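DUF4136 domain-containing protein (Bacteroides thetaiotaomicron, PDB 4F54) is of unknown function; it belongs to the DUF4136 family and is probably a lipoprotein in its natural, full-length form. Local coordinates at residues V160-F168 with A183-L194. Numbering follows the deposited sequence.
Sequences VWTSYLTGF and AVNQSFTQSPYL
Through its indole, Trp161 meets Ser191 and Leu194, just past the C-terminal end of helix 179-189. With CG anti to the backbone N (chi1 178°), the ring reaches from the strand toward Ser191, and Trp161 NE1 donates to Ser191 OG at 3.0 Å; an N-H...O angle of 153° and an acceptor in the ring plane indicate a fairly straight bond. Ser191 OG in turn donates to Ser187 O at 2.7 Å, a two-bond chain that gives the buried indole N-H a partner and fixes the direction of the hydroxyl's proton. Over one indole face sits Leu194 CD1, 3.5 Å from the centroid of the five-membered ring of Trp161 and almost on its normal, a CH-pi contact. Tyr193 OH lies at the indole edge, 3.3 Å from Trp161 CD1.

Midway, Ser187 OG donates to Val184 O, on a lone pair in the carbonyl plane, and accepts from a water that also bonds Ser163 OG, bridging helix and strand. Farther along, Leu165 CD1 packs on Val184 CG2 (3.7 Å) and Ala183 CB, which Phe168 CZ also touches.

Thr21 and Val19 of neighbouring strand 18-23 touch Trp161 and Leu165 respectively. The axes of strand 160-166 and helix 183-189 approach to 9.2 Å, their N-to-C directions 140° apart and so roughly antiparallel: helix-on-sheet packing, with helix 179-189 lying against one face of the mixed sheet.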
loop_
_atom_site.group_PDB
_atom_site.type_symbol
_atom_site.label_atom_id
_atom_site.label_comp_id
_atom_site.label_asym_id
_atom_site.label_seq_id
_atom_site.Cartn_x
_atom_site.Cartn_y
_atom_site.Cartn_z
ATOM N N VAL A 160 -9.512 2.039 -2.885
ATOM C CA VAL A 160 -10.440 2.433 -1.836
ATOM C C VAL A 160 -9.752 3.039 -0.629
ATOM O O VAL A 160 -10.410 3.733 0.145
ATOM C CB VAL A 160 -11.368 1.242 -1.401
ATOM C CG1 VAL A 160 -12.259 0.833 -2.570
ATOM C CG2 VAL A 160 -10.570 0.045 -0.853
ATOM N N TRP A 161 -8.442 2.769 -0.479
ATOM C CA TRP A 161 -7.667 3.236 0.660
ATOM C C TRP A 161 -6.199 3.234 0.280
ATOM O O TRP A 161 -5.746 2.360 -0.461
ATOM C CB TRP A 161 -7.977 2.346 1.856
ATOM C CG TRP A 161 -7.260 2.600 3.114
ATOM C CD1 TRP A 161 -7.695 3.397 4.161
ATOM C CD2 TRP A 161 -6.020 1.984 3.589
ATOM N NE1 TRP A 161 -6.822 3.335 5.222
ATOM C CE2 TRP A 161 -5.814 2.485 4.964
ATOM C CE3 TRP A 161 -5.117 1.057 3.056
ATOM C CZ2 TRP A 161 -4.725 2.082 5.737
ATOM C CZ3 TRP A 161 -4.040 0.663 3.826
ATOM C CH2 TRP A 161 -3.839 1.147 5.123
ATOM N N THR A 162 -5.503 4.260 0.771
ATOM C CA THR A 162 -4.064 4.431 0.608
ATOM C C THR A 162 -3.455 4.829 1.937
ATOM O O THR A 162 -4.044 5.592 2.684
ATOM C CB THR A 162 -3.763 5.499 -0.486
ATOM O OG1 THR A 162 -4.457 5.162 -1.684
ATOM C CG2 THR A 162 -2.247 5.620 -0.769
ATOM N N SER A 163 -2.254 4.359 2.214
ATOM C CA SER A 163 -1.476 4.837 3.341
ATOM C C SER A 163 -0.057 5.173 2.895
ATOM O O SER A 163 0.483 4.597 1.914
ATOM C CB SER A 163 -1.480 3.849 4.525
ATOM O OG SER A 163 -0.775 2.674 4.170
ATOM N N TYR A 164 0.515 6.127 3.635
ATOM C CA TYR A 164 1.872 6.549 3.485
ATOM C C TYR A 164 2.508 6.545 4.859
ATOM O O TYR A 164 2.096 7.300 5.759
ATOM C CB TYR A 164 1.978 7.888 2.817
ATOM C CG TYR A 164 3.355 8.372 2.450
ATOM C CD1 TYR A 164 4.244 7.532 1.778
ATOM C CD2 TYR A 164 3.711 9.704 2.597
ATOM C CE1 TYR A 164 5.493 8.005 1.388
ATOM C CE2 TYR A 164 4.950 10.197 2.205
ATOM C CZ TYR A 164 5.840 9.319 1.586
ATOM O OH TYR A 164 7.086 9.801 1.152
ATOM N N LEU A 165 3.501 5.666 5.030
ATOM C CA LEU A 165 4.249 5.560 6.310
ATOM C C LEU A 165 5.625 6.188 6.068
ATOM O O LEU A 165 6.351 5.717 5.186
ATOM C CB LEU A 165 4.413 4.081 6.652
ATOM C CG LEU A 165 3.149 3.230 6.565
ATOM C CD1 LEU A 165 3.402 1.809 7.111
ATOM C CD2 LEU A 165 1.994 3.885 7.326
ATOM N N THR A 166 5.990 7.200 6.831
ATOM C CA THR A 166 7.190 7.997 6.500
ATOM C C THR A 166 7.780 8.627 7.739
ATOM O O THR A 166 7.291 8.374 8.833
ATOM C CB THR A 166 6.872 9.031 5.387
ATOM O OG1 THR A 166 8.099 9.594 4.895
ATOM C CG2 THR A 166 5.950 10.142 5.886
ATOM N N GLY A 167 8.838 9.421 7.602
ATOM C CA GLY A 167 9.373 10.109 8.763
ATOM C C GLY A 167 9.962 9.232 9.857
ATOM O O GLY A 167 10.031 9.612 11.011
ATOM N N PHE A 168 10.435 8.056 9.473
ATOM C CA PHE A 168 10.983 7.098 10.431
ATOM C C PHE A 168 12.312 7.549 11.017
ATOM O O PHE A 168 13.236 7.946 10.302
ATOM C CB PHE A 168 11.185 5.749 9.772
ATOM C CG PHE A 168 9.911 4.984 9.499
ATOM C CD1 PHE A 168 9.313 4.231 10.506
ATOM C CD2 PHE A 168 9.360 4.947 8.236
ATOM C CE1 PHE A 168 8.166 3.522 10.277
ATOM C CE2 PHE A 168 8.187 4.223 8.000
ATOM C CZ PHE A 168 7.607 3.500 9.032
ATOM N N ALA A 183 3.795 1.315 12.656
ATOM C CA ALA A 183 3.189 2.226 11.645
ATOM C C ALA A 183 2.030 1.553 10.883
ATOM O O ALA A 183 0.961 2.152 10.730
ATOM C CB ALA A 183 4.228 2.814 10.697
ATOM N N VAL A 184 2.206 0.286 10.459
ATOM C CA VAL A 184 1.113 -0.455 9.839
ATOM C C VAL A 184 -0.075 -0.506 10.793
ATOM O O VAL A 184 -1.192 -0.176 10.404
ATOM C CB VAL A 184 1.570 -1.842 9.303
ATOM C CG1 VAL A 184 0.373 -2.685 8.860
ATOM C CG2 VAL A 184 2.587 -1.685 8.183
ATOM N N ASN A 185 0.141 -0.901 12.056
ATOM C CA ASN A 185 -0.934 -0.967 13.039
ATOM C C ASN A 185 -1.620 0.373 13.187
ATOM O O ASN A 185 -2.854 0.455 13.223
ATOM C CB ASN A 185 -0.398 -1.436 14.388
ATOM C CG ASN A 185 0.011 -2.901 14.382
ATOM O OD1 ASN A 185 -0.358 -3.654 13.484
ATOM N ND2 ASN A 185 0.814 -3.297 15.374
ATOM N N GLN A 186 -0.827 1.444 13.183
ATOM C CA GLN A 186 -1.398 2.784 13.318
ATOM C C GLN A 186 -2.283 3.196 12.159
ATOM O O GLN A 186 -3.315 3.835 12.344
ATOM C CB GLN A 186 -0.298 3.832 13.543
ATOM C CG GLN A 186 -0.793 5.277 13.589
ATOM C CD GLN A 186 -1.796 5.554 14.709
ATOM O OE1 GLN A 186 -1.641 5.060 15.837
ATOM N NE2 GLN A 186 -2.808 6.371 14.414
ATOM N N SER A 187 -1.888 2.790 10.955
ATOM C CA SER A 187 -2.658 3.118 9.745
ATOM C C SER A 187 -4.058 2.515 9.823
ATOM O O SER A 187 -5.042 3.143 9.402
ATOM C CB SER A 187 -1.940 2.680 8.460
ATOM O OG SER A 187 -1.984 1.256 8.213
ATOM N N PHE A 188 -4.176 1.339 10.431
ATOM C CA PHE A 188 -5.519 0.769 10.659
ATOM C C PHE A 188 -6.264 1.426 11.811
ATOM O O PHE A 188 -7.462 1.663 11.711
ATOM C CB PHE A 188 -5.456 -0.761 10.839
ATOM C CG PHE A 188 -5.249 -1.485 9.556
ATOM C CD1 PHE A 188 -3.952 -1.747 9.073
ATOM C CD2 PHE A 188 -6.317 -1.856 8.811
ATOM C CE1 PHE A 188 -3.756 -2.425 7.867
ATOM C CE2 PHE A 188 -6.133 -2.509 7.620
ATOM C CZ PHE A 188 -4.840 -2.782 7.135
ATOM N N THR A 189 -5.565 1.740 12.909
ATOM C CA THR A 189 -6.178 2.422 14.042
ATOM C C THR A 189 -6.871 3.735 13.643
ATOM O O THR A 189 -7.966 4.038 14.089
ATOM C CB THR A 189 -5.122 2.684 15.148
ATOM O OG1 THR A 189 -4.569 1.419 15.540
ATOM C CG2 THR A 189 -5.756 3.406 16.336
ATOM N N GLN A 190 -6.217 4.502 12.783
ATOM C CA GLN A 190 -6.792 5.770 12.296
ATOM C C GLN A 190 -7.716 5.602 11.082
ATOM O O GLN A 190 -8.077 6.604 10.444
ATOM C CB GLN A 190 -5.658 6.783 11.990
ATOM C CG GLN A 190 -4.790 6.467 10.771
ATOM C CD GLN A 190 -3.618 7.424 10.672
ATOM O OE1 GLN A 190 -2.780 7.481 11.608
ATOM N NE2 GLN A 190 -3.475 8.134 9.516
ATOM N N SER A 191 -8.123 4.363 10.766
ATOM C CA SER A 191 -9.087 4.044 9.682
ATOM C C SER A 191 -10.309 3.252 10.255
ATOM O O SER A 191 -10.511 2.075 9.912
ATOM C CB SER A 191 -8.360 3.269 8.551
ATOM O OG SER A 191 -7.218 4.004 8.103
ATOM N N PRO A 192 -11.074 3.884 11.158
ATOM C CA PRO A 192 -12.154 3.178 11.885
ATOM C C PRO A 192 -13.291 2.667 10.970
ATOM O O PRO A 192 -14.026 1.730 11.327
ATOM C CB PRO A 192 -12.651 4.240 12.882
ATOM C CG PRO A 192 -12.244 5.558 12.301
ATOM C CD PRO A 192 -10.934 5.284 11.609
ATOM N N TYR A 193 -13.412 3.276 9.795
ATOM C CA TYR A 193 -14.386 2.888 8.760
ATOM C C TYR A 193 -14.029 1.605 8.016
ATOM O O TYR A 193 -14.883 1.050 7.332
ATOM C CB TYR A 193 -14.529 4.018 7.689
ATOM C CG TYR A 193 -13.174 4.478 7.191
ATOM C CD1 TYR A 193 -12.471 3.766 6.232
ATOM C CD2 TYR A 193 -12.524 5.545 7.824
ATOM C CE1 TYR A 193 -11.208 4.154 5.848
ATOM C CE2 TYR A 193 -11.232 5.916 7.437
ATOM C CZ TYR A 193 -10.601 5.216 6.449
ATOM O OH TYR A 193 -9.339 5.552 6.075
ATOM N N LEU A 194 -12.768 1.172 8.101
ATOM C CA LEU A 194 -12.277 0.081 7.264
ATOM C C LEU A 194 -12.603 -1.265 7.934
ATOM O O LEU A 194 -11.741 -1.920 8.520
ATOM C CB LEU A 194 -10.783 0.263 7.036
ATOM C CG LEU A 194 -10.276 -0.101 5.657
ATOM C CD1 LEU A 194 -8.787 0.247 5.580
ATOM C CD2 LEU A 194 -10.468 -1.577 5.472
HETATM O O HOH W 1 -0.233 0.889 6.032
#